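Local coordinates for cell wall surface anchor family protein (Streptococcus agalactiae, PDB 3PHS) that serves as a minor pilin of the bacterial pilus and mediates adhesion to lung epithelial cells through an IgG-like domain, at residues A[24-29]-A[36-41]; A[30-35]-A[115-120]; A[47-52]-A[90-95]; A[63-68]-A[99-104]. One frame throughout, in Å; residues are numbered along the deposited sequence.

Interaction 1 of 4, residues A[24-29]-A[36-41]; sequences DIDRPN and PKEGTP
Asp26 and Lys37 meet through their backbones at the neck of the loop that joins strand 13-21 to strand 40-41. Lys37 N donates to Asp26 O at 2.8 Å, nearly straight at 171°. This is the tight part of the contact. Pro36 comes with it: its CA lies 3.3 Å from Asp26 O, and its CB rests against Arg27 CG at 4.0 Å. One residue further on, Glu38 CB packs against the carboxylate of Asp26, 3.4 Å from OD1. The two acids are not paired with each other. Glu38 bends at chi2 (-66°), which carries its carboxylate away, so that Glu38 OE2 stays 5.7 Å from Asp26 OD1, while Asp26 OD2 takes a salt bridge from Arg23. Arg27 runs extended past Pro36, and its NH2 bonds to Tyr128 O and Gln31 O.

The solvent side is looser. Lys37 stretches out fully, its CB and CG passing over Asp26 O, and runs across Pro28 roughly perpendicular to it, with NZ 4.0 Å from Pro28 CG. A water fills the remaining step: it accepts from Lys37 NZ at 2.6 Å and donates to Ile25 O, the carbonyl of the short 3-10 segment 24-26.

The chemistry is that of a surface loop whose base is closed by a main-chain bond with a proline beside it. Lys37 ends at a water, whereas Asp26 and Arg27 find their polar partners in Arg23, Tyr128 and Gln31, and repulsion between the two acids is probably eased by Arg23.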
loop_
_atom_site.group_PDB
_atom_site.type_symbol
_atom_site.label_atom_id
_atom_site.label_comp_id
_atom_site.label_asym_id
_atom_site.label_seq_id
_atom_site.Cartn_x
_atom_site.Cartn_y
_atom_site.Cartn_z
ATOM N N ASP A 24 6.977 14.226 9.573
ATOM C CA ASP A 24 6.651 13.742 10.914
ATOM C C ASP A 24 6.717 14.911 11.908
ATOM O O ASP A 24 5.894 14.989 12.820
ATOM C CB ASP A 24 7.567 12.591 11.362
ATOM C CG ASP A 24 7.213 11.244 10.714
ATOM O OD1 ASP A 24 6.305 11.170 9.847
ATOM O OD2 ASP A 24 7.869 10.237 11.083
ATOM N N ILE A 25 7.662 15.833 11.696
ATOM C CA ILE A 25 7.812 16.999 12.594
ATOM C C ILE A 25 6.720 18.084 12.459
ATOM O O ILE A 25 6.519 18.876 13.383
ATOM C CB ILE A 25 9.223 17.656 12.516
ATOM C CG1 ILE A 25 9.524 18.159 11.100
ATOM C CG2 ILE A 25 10.281 16.668 12.997
ATOM C CD1 ILE A 25 9.920 19.605 11.040
ATOM N N ASP A 26 6.039 18.110 11.315
ATOM C CA ASP A 26 4.895 18.983 11.077
ATOM C C ASP A 26 3.649 18.471 11.792
ATOM O O ASP A 26 2.653 19.188 11.894
ATOM C CB ASP A 26 4.562 19.078 9.570
ATOM C CG ASP A 26 5.659 19.754 8.745
ATOM O OD1 ASP A 26 6.334 20.661 9.278
ATOM O OD2 ASP A 26 5.828 19.381 7.551
ATOM N N ARG A 27 3.676 17.227 12.246
ATOM C CA ARG A 27 2.468 16.669 12.830
ATOM C C ARG A 27 2.701 15.785 14.037
ATOM O O ARG A 27 2.374 14.589 13.997
ATOM C CB ARG A 27 1.646 15.927 11.772
ATOM C CG ARG A 27 0.178 15.955 12.111
ATOM C CD ARG A 27 -0.676 15.140 11.143
ATOM N NE ARG A 27 -2.053 15.204 11.617
ATOM C CZ ARG A 27 -3.106 14.728 10.969
ATOM N NH1 ARG A 27 -2.964 14.118 9.785
ATOM N NH2 ARG A 27 -4.307 14.865 11.514
ATOM N N PRO A 28 3.248 16.363 15.122
ATOM C CA PRO A 28 3.410 15.592 16.360
ATOM C C PRO A 28 2.037 15.274 16.938
ATOM O O PRO A 28 1.101 16.060 16.755
ATOM C CB PRO A 28 4.152 16.564 17.300
ATOM C CG PRO A 28 3.770 17.930 16.806
ATOM C CD PRO A 28 3.573 17.794 15.309
ATOM N N ASN A 29 1.905 14.132 17.603
ATOM C CA ASN A 29 0.617 13.763 18.223
ATOM C C ASN A 29 -0.562 14.022 17.256
ATOM O O ASN A 29 -1.461 14.816 17.556
ATOM C CB ASN A 29 0.422 14.539 19.556
ATOM C CG ASN A 29 -0.835 14.107 20.330
ATOM O OD1 ASN A 29 -1.396 14.883 21.117
ATOM N ND2 ASN A 29 -1.268 12.868 20.121
ATOM N N PRO A 36 -1.762 19.970 10.506
ATOM C CA PRO A 36 -0.321 19.934 10.676
ATOM C C PRO A 36 0.247 21.348 10.503
ATOM O O PRO A 36 -0.407 22.234 9.913
ATOM C CB PRO A 36 0.164 18.999 9.548
ATOM C CG PRO A 36 -0.919 18.971 8.571
ATOM C CD PRO A 36 -2.211 19.193 9.336
ATOM N N LYS A 37 1.456 21.533 11.019
ATOM C CA LYS A 37 2.134 22.828 11.052
ATOM C C LYS A 37 2.527 23.303 9.655
ATOM O O LYS A 37 2.567 24.506 9.377
ATOM C CB LYS A 37 3.351 22.731 11.978
ATOM C CG LYS A 37 2.966 22.428 13.434
ATOM C CD LYS A 37 4.195 22.224 14.321
ATOM C CE LYS A 37 3.787 21.916 15.776
ATOM N NZ LYS A 37 4.981 21.741 16.697
ATOM N N GLU A 38 2.808 22.334 8.788
ATOM C CA GLU A 38 3.112 22.568 7.389
ATOM C C GLU A 38 2.537 21.354 6.676
ATOM O O GLU A 38 2.262 20.322 7.311
ATOM C CB GLU A 38 4.628 22.596 7.127
ATOM C CG GLU A 38 5.435 23.756 7.756
ATOM C CD GLU A 38 5.075 25.118 7.194
ATOM O OE1 GLU A 38 4.706 25.209 5.999
ATOM O OE2 GLU A 38 5.166 26.113 7.968
ATOM N N GLY A 39 2.387 21.454 5.363
ATOM C CA GLY A 39 1.880 20.308 4.601
ATOM C C GLY A 39 1.557 20.682 3.179
ATOM O O GLY A 39 1.044 21.772 2.918
ATOM N N THR A 40 1.814 19.760 2.257
ATOM C CA THR A 40 1.599 20.035 0.839
ATOM C C THR A 40 0.270 19.446 0.398
ATOM O O THR A 40 0.050 18.250 0.580
ATOM C CB THR A 40 2.727 19.403 -0.030
ATOM O OG1 THR A 40 3.997 19.783 0.505
ATOM C CG2 THR A 40 2.617 19.864 -1.488
ATOM N N PRO A 41 -0.612 20.273 -0.178
ATOM C CA PRO A 41 -1.899 19.755 -0.612
ATOM C C PRO A 41 -1.721 18.863 -1.807
ATOM O O PRO A 41 -0.835 19.129 -2.658
ATOM C CB PRO A 41 -2.672 21.011 -1.034
ATOM C CG PRO A 41 -1.616 21.973 -1.429
ATOM C CD PRO A 41 -0.498 21.721 -0.432
HETATM O O HOH W 1 6.720 20.082 15.731
#

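Interaction 2 of 4, residues A[30-35]-A[115-120]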
loop_
_atom_site.group_PDB
_atom_site.type_symbol
_atom_site.label_atom_id
_atom_site.label_comp_id
_atom_site.label_asym_id
_atom_site.label_seq_id
_atom_site.Cartn_x
_atom_site.Cartn_y
_atom_site.Cartn_z
ATOM N N PRO A 30 -0.553 13.373 16.074
ATOM C CA PRO A 30 -1.598 13.697 15.099
ATOM C C PRO A 30 -3.014 13.465 15.654
ATOM O O PRO A 30 -3.292 12.429 16.292
ATOM C CB PRO A 30 -1.306 12.746 13.923
ATOM C CG PRO A 30 -0.454 11.648 14.505
ATOM C CD PRO A 30 0.349 12.303 15.604
ATOM N N GLN A 31 -3.881 14.443 15.424
ATOM C CA GLN A 31 -5.275 14.389 15.828
ATOM C C GLN A 31 -6.094 14.873 14.637
ATOM O O GLN A 31 -5.710 15.814 13.950
ATOM C CB GLN A 31 -5.557 15.260 17.067
ATOM C CG GLN A 31 -4.740 14.912 18.339
ATOM C CD GLN A 31 -5.022 13.513 18.899
ATOM O OE1 GLN A 31 -4.102 12.794 19.325
ATOM N NE2 GLN A 31 -6.289 13.128 18.914
ATOM N N LEU A 32 -7.207 14.197 14.389
ATOM C CA LEU A 32 -7.965 14.363 13.143
ATOM C C LEU A 32 -8.330 15.821 12.844
ATOM O O LEU A 32 -8.270 16.245 11.697
ATOM C CB LEU A 32 -9.225 13.486 13.151
ATOM C CG LEU A 32 -9.026 12.019 12.759
ATOM C CD1 LEU A 32 -10.319 11.264 13.048
ATOM C CD2 LEU A 32 -8.636 11.832 11.263
ATOM N N GLU A 33 -8.696 16.585 13.868
ATOM C CA GLU A 33 -9.123 17.966 13.599
ATOM C C GLU A 33 -8.037 19.032 13.738
ATOM O O GLU A 33 -8.297 20.213 13.473
ATOM C CB GLU A 33 -10.365 18.322 14.415
ATOM C CG GLU A 33 -11.594 17.566 13.982
ATOM C CD GLU A 33 -12.768 17.876 14.876
ATOM O OE1 GLU A 33 -13.277 18.997 14.796
ATOM O OE2 GLU A 33 -13.169 16.996 15.652
ATOM N N ILE A 34 -6.824 18.619 14.118
ATOM C CA ILE A 34 -5.691 19.561 14.257
ATOM C C ILE A 34 -4.843 19.585 12.993
ATOM O O ILE A 34 -4.249 18.570 12.655
ATOM C CB ILE A 34 -4.774 19.183 15.478
ATOM C CG1 ILE A 34 -5.521 19.340 16.815
ATOM C CG2 ILE A 34 -3.462 19.978 15.456
ATOM C CD1 ILE A 34 -5.708 20.802 17.292
ATOM N N ALA A 35 -4.782 20.742 12.318
ATOM C CA ALA A 35 -3.937 20.915 11.121
ATOM C C ALA A 35 -2.467 20.645 11.432
ATOM O O ALA A 35 -1.970 21.034 12.493
ATOM C CB ALA A 35 -4.094 22.330 10.524
ATOM N N SER A 115 -5.014 6.649 6.629
ATOM C CA SER A 115 -5.726 6.015 7.719
ATOM C C SER A 115 -7.195 6.388 7.620
ATOM O O SER A 115 -7.537 7.576 7.567
ATOM C CB SER A 115 -5.149 6.447 9.067
ATOM O OG SER A 115 -3.861 5.873 9.258
ATOM N N ALA A 116 -8.058 5.370 7.560
ATOM C CA ALA A 116 -9.497 5.595 7.566
ATOM C C ALA A 116 -9.930 6.135 8.937
ATOM O O ALA A 116 -9.229 5.956 9.948
ATOM C CB ALA A 116 -10.234 4.310 7.252
ATOM N N PHE A 117 -11.096 6.781 8.980
ATOM C CA PHE A 117 -11.491 7.489 10.200
ATOM C C PHE A 117 -13.005 7.469 10.370
ATOM O O PHE A 117 -13.750 7.273 9.402
ATOM C CB PHE A 117 -11.014 8.954 10.150
ATOM C CG PHE A 117 -11.356 9.646 8.871
ATOM C CD1 PHE A 117 -10.455 9.635 7.801
ATOM C CD2 PHE A 117 -12.600 10.256 8.707
ATOM C CE1 PHE A 117 -10.789 10.226 6.594
ATOM C CE2 PHE A 117 -12.933 10.868 7.512
ATOM C CZ PHE A 117 -12.031 10.854 6.453
ATOM N N LEU A 118 -13.452 7.715 11.591
ATOM C CA LEU A 118 -14.866 7.978 11.819
ATOM C C LEU A 118 -15.053 9.472 12.050
ATOM O O LEU A 118 -14.229 10.108 12.703
ATOM C CB LEU A 118 -15.380 7.178 13.016
ATOM C CG LEU A 118 -15.554 5.689 12.776
ATOM C CD1 LEU A 118 -15.823 4.998 14.107
ATOM C CD2 LEU A 118 -16.693 5.422 11.745
ATOM N N VAL A 119 -16.124 10.040 11.503
ATOM C CA VAL A 119 -16.478 11.446 11.807
ATOM C C VAL A 119 -17.825 11.441 12.554
ATOM O O VAL A 119 -18.812 10.917 12.050
ATOM C CB VAL A 119 -16.661 12.327 10.545
ATOM C CG1 VAL A 119 -16.686 13.823 10.949
ATOM C CG2 VAL A 119 -15.586 12.070 9.481
ATOM N N ASP A 120 -17.846 12.039 13.744
ATOM C CA ASP A 120 -19.070 12.257 14.503
ATOM C C ASP A 120 -19.635 13.604 14.008
ATOM O O ASP A 120 -19.338 14.673 14.581
ATOM C CB ASP A 120 -18.691 12.294 15.988
ATOM C CG ASP A 120 -19.875 12.399 16.933
ATOM O OD1 ASP A 120 -21.049 12.420 16.513
ATOM O OD2 ASP A 120 -19.594 12.478 18.152
#
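Leu32 and Phe117 mark the closest approach of two backbones that stay well apart, their CA atoms 8.3 Å from each other. Segment 30-35 is irregular and folds into a type I beta turn from Gln31 to Ile34, closed by a bond from Ile34 N to Gln31 O of 3.0 Å. Segment 115-120 is extended from Phe117 onward as part of strand 109-121. The main chains do not pair directly. Leu32 bonds instead through its backbone to Tyr128, while Phe117 pairs with Gly102 of strand 98-106.

The side chain of Leu32 bridges the gap. Its CB points at the strand and both methyls rest on Phe117 CB from the same side, CD1 at 3.8 Å and CD2 at 3.9 Å. CD1 also comes within 4.1 Å of Leu118 O. The touching point on Phe117 is thus the root of its side chain; the phenyl group itself turns off. With chi1 at 49°, its CG sits between the backbone N and the carbonyl carbon, a crowded position that swings the ring from the turn toward the interior. There Val119 CG2 meets the ring edge in plane, and Pro129 and Ile127 also touch Phe117. Leu118 points its CB away from the turn, and its side chain packs on Leu60 and Leu61 of helix 60-65.

The contact is essentially apolar and small, burying 100 Å² as it lays one leucine over the end strand of the four-stranded sheet. Being hardly directional, it probably fixes the turn less than the bonds of Leu32 to Tyr128, Gln31 to Arg27 and Glu33 to Lys125.

Interaction 3 of 4, residues A[47-52]-A[90-95]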
loop_
_atom_site.group_PDB
_atom_site.type_symbol
_atom_site.label_atom_id
_atom_site.label_comp_id
_atom_site.label_asym_id
_atom_site.label_seq_id
_atom_site.Cartn_x
_atom_site.Cartn_y
_atom_site.Cartn_z
ATOM N N TYR A 47 -11.931 10.589 -1.946
ATOM C CA TYR A 47 -12.454 10.238 -0.615
ATOM C C TYR A 47 -13.901 9.756 -0.710
ATOM O O TYR A 47 -14.712 10.305 -1.476
ATOM C CB TYR A 47 -12.341 11.436 0.360
ATOM C CG TYR A 47 -10.953 11.543 0.939
ATOM C CD1 TYR A 47 -9.965 12.305 0.310
ATOM C CD2 TYR A 47 -10.603 10.832 2.085
ATOM C CE1 TYR A 47 -8.676 12.377 0.836
ATOM C CE2 TYR A 47 -9.300 10.885 2.604
ATOM C CZ TYR A 47 -8.353 11.666 1.977
ATOM O OH TYR A 47 -7.073 11.723 2.502
ATOM N N GLN A 48 -14.205 8.704 0.037
ATOM C CA GLN A 48 -15.576 8.260 0.176
ATOM C C GLN A 48 -15.976 8.293 1.634
ATOM O O GLN A 48 -15.189 7.925 2.503
ATOM C CB GLN A 48 -15.749 6.863 -0.405
ATOM C CG GLN A 48 -15.495 6.887 -1.873
ATOM C CD GLN A 48 -15.648 5.558 -2.547
ATOM O OE1 GLN A 48 -15.743 5.508 -3.782
ATOM N NE2 GLN A 48 -15.668 4.479 -1.775
ATOM N N LEU A 49 -17.222 8.701 1.873
ATOM C CA LEU A 49 -17.784 8.762 3.212
ATOM C C LEU A 49 -19.025 7.884 3.272
ATOM O O LEU A 49 -19.948 8.069 2.479
ATOM C CB LEU A 49 -18.086 10.225 3.599
ATOM C CG LEU A 49 -16.989 11.110 4.223
ATOM C CD1 LEU A 49 -16.727 10.722 5.652
ATOM C CD2 LEU A 49 -15.664 11.140 3.459
ATOM N N TYR A 50 -19.030 6.928 4.206
ATOM C CA TYR A 50 -20.108 5.949 4.366
ATOM C C TYR A 50 -20.915 6.310 5.605
ATOM O O TYR A 50 -20.386 6.331 6.716
ATOM C CB TYR A 50 -19.536 4.536 4.449
ATOM C CG TYR A 50 -18.966 4.113 3.116
ATOM C CD1 TYR A 50 -17.688 4.520 2.719
ATOM C CD2 TYR A 50 -19.741 3.387 2.218
ATOM C CE1 TYR A 50 -17.176 4.154 1.470
ATOM C CE2 TYR A 50 -19.245 3.025 0.966
ATOM C CZ TYR A 50 -17.963 3.397 0.612
ATOM O OH TYR A 50 -17.511 3.047 -0.629
ATOM N N GLN A 51 -22.178 6.666 5.389
ATOM C CA GLN A 51 -23.077 7.014 6.487
ATOM C C GLN A 51 -23.487 5.741 7.243
ATOM O O GLN A 51 -24.122 4.858 6.667
ATOM C CB GLN A 51 -24.314 7.666 5.887
ATOM C CG GLN A 51 -25.231 8.398 6.827
ATOM C CD GLN A 51 -26.345 9.018 5.993
ATOM O OE1 GLN A 51 -26.287 10.190 5.631
ATOM N NE2 GLN A 51 -27.284 8.208 5.588
ATOM N N LEU A 52 -23.132 5.652 8.525
ATOM C CA LEU A 52 -23.454 4.450 9.315
ATOM C C LEU A 52 -24.957 4.289 9.527
ATOM O O LEU A 52 -25.671 5.276 9.672
ATOM C CB LEU A 52 -22.744 4.462 10.674
ATOM C CG LEU A 52 -21.352 3.839 10.723
ATOM C CD1 LEU A 52 -20.377 4.580 9.790
ATOM C CD2 LEU A 52 -20.836 3.810 12.150
ATOM N N ALA A 90 -11.247 17.866 -0.151
ATOM C CA ALA A 90 -12.374 17.085 -0.664
ATOM C C ALA A 90 -13.585 17.532 0.143
ATOM O O ALA A 90 -13.649 17.303 1.355
ATOM C CB ALA A 90 -12.117 15.577 -0.493
ATOM N N THR A 91 -14.511 18.224 -0.523
ATOM C CA THR A 91 -15.613 18.903 0.176
ATOM C C THR A 91 -16.899 18.094 0.121
ATOM O O THR A 91 -17.264 17.542 -0.929
ATOM C CB THR A 91 -15.864 20.326 -0.397
ATOM O OG1 THR A 91 -16.173 20.246 -1.789
ATOM C CG2 THR A 91 -14.635 21.230 -0.210
ATOM N N PHE A 92 -17.569 18.017 1.265
ATOM C CA PHE A 92 -18.812 17.263 1.423
ATOM C C PHE A 92 -19.866 18.215 1.938
ATOM O O PHE A 92 -19.788 18.678 3.077
ATOM C CB PHE A 92 -18.612 16.095 2.392
ATOM C CG PHE A 92 -17.663 15.057 1.864
ATOM C CD1 PHE A 92 -18.144 13.959 1.147
ATOM C CD2 PHE A 92 -16.293 15.214 2.023
ATOM C CE1 PHE A 92 -17.253 12.992 0.614
ATOM C CE2 PHE A 92 -15.390 14.264 1.500
ATOM C CZ PHE A 92 -15.869 13.161 0.796
ATOM N N ASN A 93 -20.835 18.514 1.083
ATOM C CA ASN A 93 -21.833 19.539 1.372
ATOM C C ASN A 93 -23.177 18.999 1.796
ATOM O O ASN A 93 -23.698 18.027 1.216
ATOM C CB ASN A 93 -21.983 20.451 0.160
ATOM C CG ASN A 93 -20.703 21.166 -0.161
ATOM O OD1 ASN A 93 -20.085 20.928 -1.204
ATOM N ND2 ASN A 93 -20.256 21.992 0.758
ATOM N N GLN A 94 -23.717 19.622 2.834
ATOM C CA GLN A 94 -25.037 19.275 3.380
ATOM C C GLN A 94 -25.228 17.801 3.719
ATOM O O GLN A 94 -26.250 17.186 3.372
ATOM C CB GLN A 94 -26.129 19.786 2.453
ATOM C CG GLN A 94 -25.948 21.263 2.163
ATOM C CD GLN A 94 -27.230 21.941 1.808
ATOM O OE1 GLN A 94 -27.437 22.311 0.650
ATOM N NE2 GLN A 94 -28.114 22.111 2.791
ATOM N N LEU A 95 -24.227 17.225 4.376
ATOM C CA LEU A 95 -24.346 15.863 4.872
ATOM C C LEU A 95 -25.320 15.852 6.049
ATOM O O LEU A 95 -25.233 16.737 6.914
ATOM C CB LEU A 95 -22.976 15.345 5.323
ATOM C CG LEU A 95 -22.119 14.560 4.319
ATOM C CD1 LEU A 95 -21.982 15.213 2.954
ATOM C CD2 LEU A 95 -20.748 14.312 4.969
#
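Leu49 and Phe92 supply the CH-pi part of this buried contact. Leu49 CD2 lies over one face of the phenyl ring, 3.8 Å from its centroid and 30° off the normal. It leans toward the outer end of the ring, where it comes 3.3 Å from Phe92 CZ, a tight approach. Leu49 CG sits above the same ring, offset toward the rim.

Plain apolar packing extends the contact toward Tyr47. Phe92, with CG beside its backbone N (chi1 -66°), reaches across so that CZ ends 4.0 Å from Tyr47 CB. Ala90 CB then meets Tyr47 CD1, also at 4.0 Å, approaching the ring obliquely.

Polar atoms take a minor part. Tyr47 O stands at the edge of the Phe92 ring, near its plane and 3.8 Å from CZ, and the phenol of Tyr47 leads away to bond with ND1 of His19.

The axes of strands 47-52 and 90-93 approach to 8.7 Å, with an angle of 32° between their directions, and the strands belong to different sheets. Leu15 and Ile17 of strand 13-21 pack into the same layer. Two facing sheets with interleaved apolar side chains are the mark of a beta sandwich, in keeping with the Ig-like fold of this pilin.

Interaction 4 of 4, residues A[63-68]-A[99-104]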
loop_
_atom_site.group_PDB
_atom_site.type_symbol
_atom_site.label_atom_id
_atom_site.label_comp_id
_atom_site.label_asym_id
_atom_site.label_seq_id
_atom_site.Cartn_x
_atom_site.Cartn_y
_atom_site.Cartn_z
ATOM N N HIS A 63 -14.354 -2.352 13.286
ATOM C CA HIS A 63 -15.388 -3.017 12.517
ATOM C C HIS A 63 -15.407 -2.546 11.069
ATOM O O HIS A 63 -15.424 -3.354 10.140
ATOM C CB HIS A 63 -16.777 -2.820 13.126
ATOM C CG HIS A 63 -17.868 -3.361 12.259
ATOM N ND1 HIS A 63 -18.008 -4.710 12.006
ATOM C CD2 HIS A 63 -18.824 -2.738 11.529
ATOM C CE1 HIS A 63 -19.035 -4.897 11.191
ATOM N NE2 HIS A 63 -19.548 -3.716 10.890
ATOM N N TRP A 64 -15.412 -1.233 10.892
ATOM C CA TRP A 64 -15.457 -0.639 9.566
ATOM C C TRP A 64 -14.165 -0.876 8.784
ATOM O O TRP A 64 -14.226 -1.141 7.598
ATOM C CB TRP A 64 -15.859 0.842 9.666
ATOM C CG TRP A 64 -17.349 0.905 9.825
ATOM C CD1 TRP A 64 -18.065 0.738 10.973
ATOM C CD2 TRP A 64 -18.302 1.034 8.766
ATOM N NE1 TRP A 64 -19.424 0.779 10.699
ATOM C CE2 TRP A 64 -19.593 0.953 9.348
ATOM C CE3 TRP A 64 -18.190 1.216 7.386
ATOM C CZ2 TRP A 64 -20.771 1.071 8.591
ATOM C CZ3 TRP A 64 -19.374 1.337 6.624
ATOM C CH2 TRP A 64 -20.641 1.268 7.235
ATOM N N ASN A 65 -13.024 -0.866 9.475
ATOM C CA ASN A 65 -11.731 -1.144 8.836
ATOM C C ASN A 65 -11.605 -2.586 8.337
ATOM O O ASN A 65 -10.791 -2.866 7.450
ATOM C CB ASN A 65 -10.579 -0.847 9.798
ATOM C CG ASN A 65 -10.240 0.644 9.895
ATOM O OD1 ASN A 65 -10.551 1.437 9.003
ATOM N ND2 ASN A 65 -9.562 1.017 10.981
ATOM N N SER A 66 -12.416 -3.483 8.906
ATOM C CA SER A 66 -12.405 -4.923 8.557
ATOM C C SER A 66 -13.205 -5.244 7.288
ATOM O O SER A 66 -13.037 -6.311 6.698
ATOM C CB SER A 66 -12.934 -5.762 9.733
ATOM O OG SER A 66 -14.358 -5.744 9.803
ATOM N N LEU A 67 -14.065 -4.315 6.872
ATOM C CA LEU A 67 -14.946 -4.505 5.723
ATOM C C LEU A 67 -14.242 -4.281 4.392
ATOM O O LEU A 67 -13.406 -3.379 4.266
ATOM C CB LEU A 67 -16.149 -3.567 5.808
ATOM C CG LEU A 67 -16.980 -3.645 7.083
ATOM C CD1 LEU A 67 -18.149 -2.668 6.981
ATOM C CD2 LEU A 67 -17.467 -5.080 7.321
ATOM N N THR A 68 -14.568 -5.114 3.398
ATOM C CA THR A 68 -14.105 -4.854 2.042
ATOM C C THR A 68 -14.851 -3.646 1.467
ATOM O O THR A 68 -15.907 -3.216 2.000
ATOM C CB THR A 68 -14.320 -6.083 1.083
ATOM O OG1 THR A 68 -15.715 -6.221 0.791
ATOM C CG2 THR A 68 -13.780 -7.375 1.690
ATOM N N ILE A 99 -23.015 9.585 11.796
ATOM C CA ILE A 99 -21.651 9.081 11.967
ATOM C C ILE A 99 -21.208 8.568 10.610
ATOM O O ILE A 99 -21.939 7.833 9.969
ATOM C CB ILE A 99 -21.551 7.917 13.025
ATOM C CG1 ILE A 99 -22.145 8.305 14.404
ATOM C CG2 ILE A 99 -20.097 7.417 13.170
ATOM C CD1 ILE A 99 -21.698 9.619 14.905
ATOM N N TYR A 100 -20.019 8.975 10.173
ATOM C CA TYR A 100 -19.506 8.603 8.866
ATOM C C TYR A 100 -18.136 7.956 8.985
ATOM O O TYR A 100 -17.292 8.399 9.761
ATOM C CB TYR A 100 -19.360 9.825 7.959
ATOM C CG TYR A 100 -20.677 10.471 7.619
ATOM C CD1 TYR A 100 -21.323 11.311 8.545
ATOM C CD2 TYR A 100 -21.303 10.209 6.389
ATOM C CE1 TYR A 100 -22.580 11.902 8.227
ATOM C CE2 TYR A 100 -22.547 10.787 6.071
ATOM C CZ TYR A 100 -23.170 11.618 6.995
ATOM O OH TYR A 100 -24.400 12.168 6.670
ATOM N N TYR A 101 -17.943 6.911 8.195
ATOM C CA TYR A 101 -16.650 6.291 8.025
ATOM C C TYR A 101 -16.090 6.792 6.712
ATOM O O TYR A 101 -16.718 6.622 5.666
ATOM C CB TYR A 101 -16.815 4.779 7.966
ATOM C CG TYR A 101 -15.552 3.998 7.685
ATOM C CD1 TYR A 101 -14.573 3.832 8.673
ATOM C CD2 TYR A 101 -15.349 3.402 6.436
ATOM C CE1 TYR A 101 -13.421 3.090 8.410
ATOM C CE2 TYR A 101 -14.195 2.660 6.166
ATOM C CZ TYR A 101 -13.251 2.509 7.166
ATOM O OH TYR A 101 -12.125 1.768 6.904
ATOM N N GLY A 102 -14.895 7.369 6.773
ATOM C CA GLY A 102 -14.231 7.935 5.606
ATOM C C GLY A 102 -12.923 7.230 5.293
ATOM O O GLY A 102 -12.201 6.828 6.193
ATOM N N LEU A 103 -12.629 7.086 4.004
ATOM C CA LEU A 103 -11.366 6.480 3.570
ATOM C C LEU A 103 -10.990 7.050 2.222
ATOM O O LEU A 103 -11.845 7.577 1.514
ATOM C CB LEU A 103 -11.502 4.951 3.469
ATOM C CG LEU A 103 -12.181 4.334 2.245
ATOM C CD1 LEU A 103 -11.981 2.834 2.236
ATOM C CD2 LEU A 103 -13.661 4.651 2.248
ATOM N N ALA A 104 -9.713 6.965 1.869
ATOM C CA ALA A 104 -9.304 7.257 0.504
ATOM C C ALA A 104 -9.317 5.967 -0.304
ATOM O O ALA A 104 -8.928 4.891 0.194
ATOM C CB ALA A 104 -7.908 7.879 0.471
HETATM O O HOH W 2 -12.456 -0.583 5.204
#
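Trp64 and Tyr101 lie alongside each other, pointing opposite ways, and it is the root of the tryptophan, more than its indole, that meets the phenol ring squarely. Trp64 CB lies over one face of Tyr101, 3.6 Å from the centroid and 20° off the normal, in a CH-pi contact whose nearest atom is Tyr101 CD1 at 3.4 Å. The indole follows obliquely: its five-membered ring is 5.4 Å from the tyrosine ring, centroid to centroid, with the planes at 39°. Trp64 CE3 approaches Tyr101 CD2 at 3.7 Å.

Tyr101 extends from the strand with CG opposite its backbone N (chi1 176°), which carries the hydroxyl to Asn65. The asparagine side chain comes in roughly perpendicular to the tyrosine. Tyr101 OH donates to Asn65 OD1 at 2.6 Å, in the carbonyl plane and on a lone pair. A water 2.9 Å from Tyr101 OH also lies within bonding distance of Trp64 O and Leu67 O; it can donate to no more than two of the three at once, and so links the phenol to the carbonyls of Trp64 and Leu67 as a shared neighbour.

Around this pair, Leu72 of helix 69-75 touches both aromatic side chains, Leu52 of strand 46-52 touches Trp64, and Ala116 of strand 109-121 packs on Tyr101 and Asn65. Helix 60-65 is thus seated on strand 98-106, a central strand of the four-stranded antiparallel sheet.

Interaction 3 is sandwich core, with all its touching residues buried, whereas interaction 1 is a surface contact ruled by a main-chain bond, water and charges. Interaction 2 lies between them in burial and is apolar; interaction 4 is buried but mixes aromatic packing with a phenol hydrogen bond. Interactions 2, 3 and 4 share the sheet of strands 46-52, 98-106 and 109-121: Val119 N probably bonds to Tyr100 O, and Tyr50 N to Tyr101 O. Interaction 3 uses the face toward the other sheet, interaction 4 the face under the helices. Interactions 1 and 2 involve the same loop and touch where Arg27 passes Leu32 and Ile34.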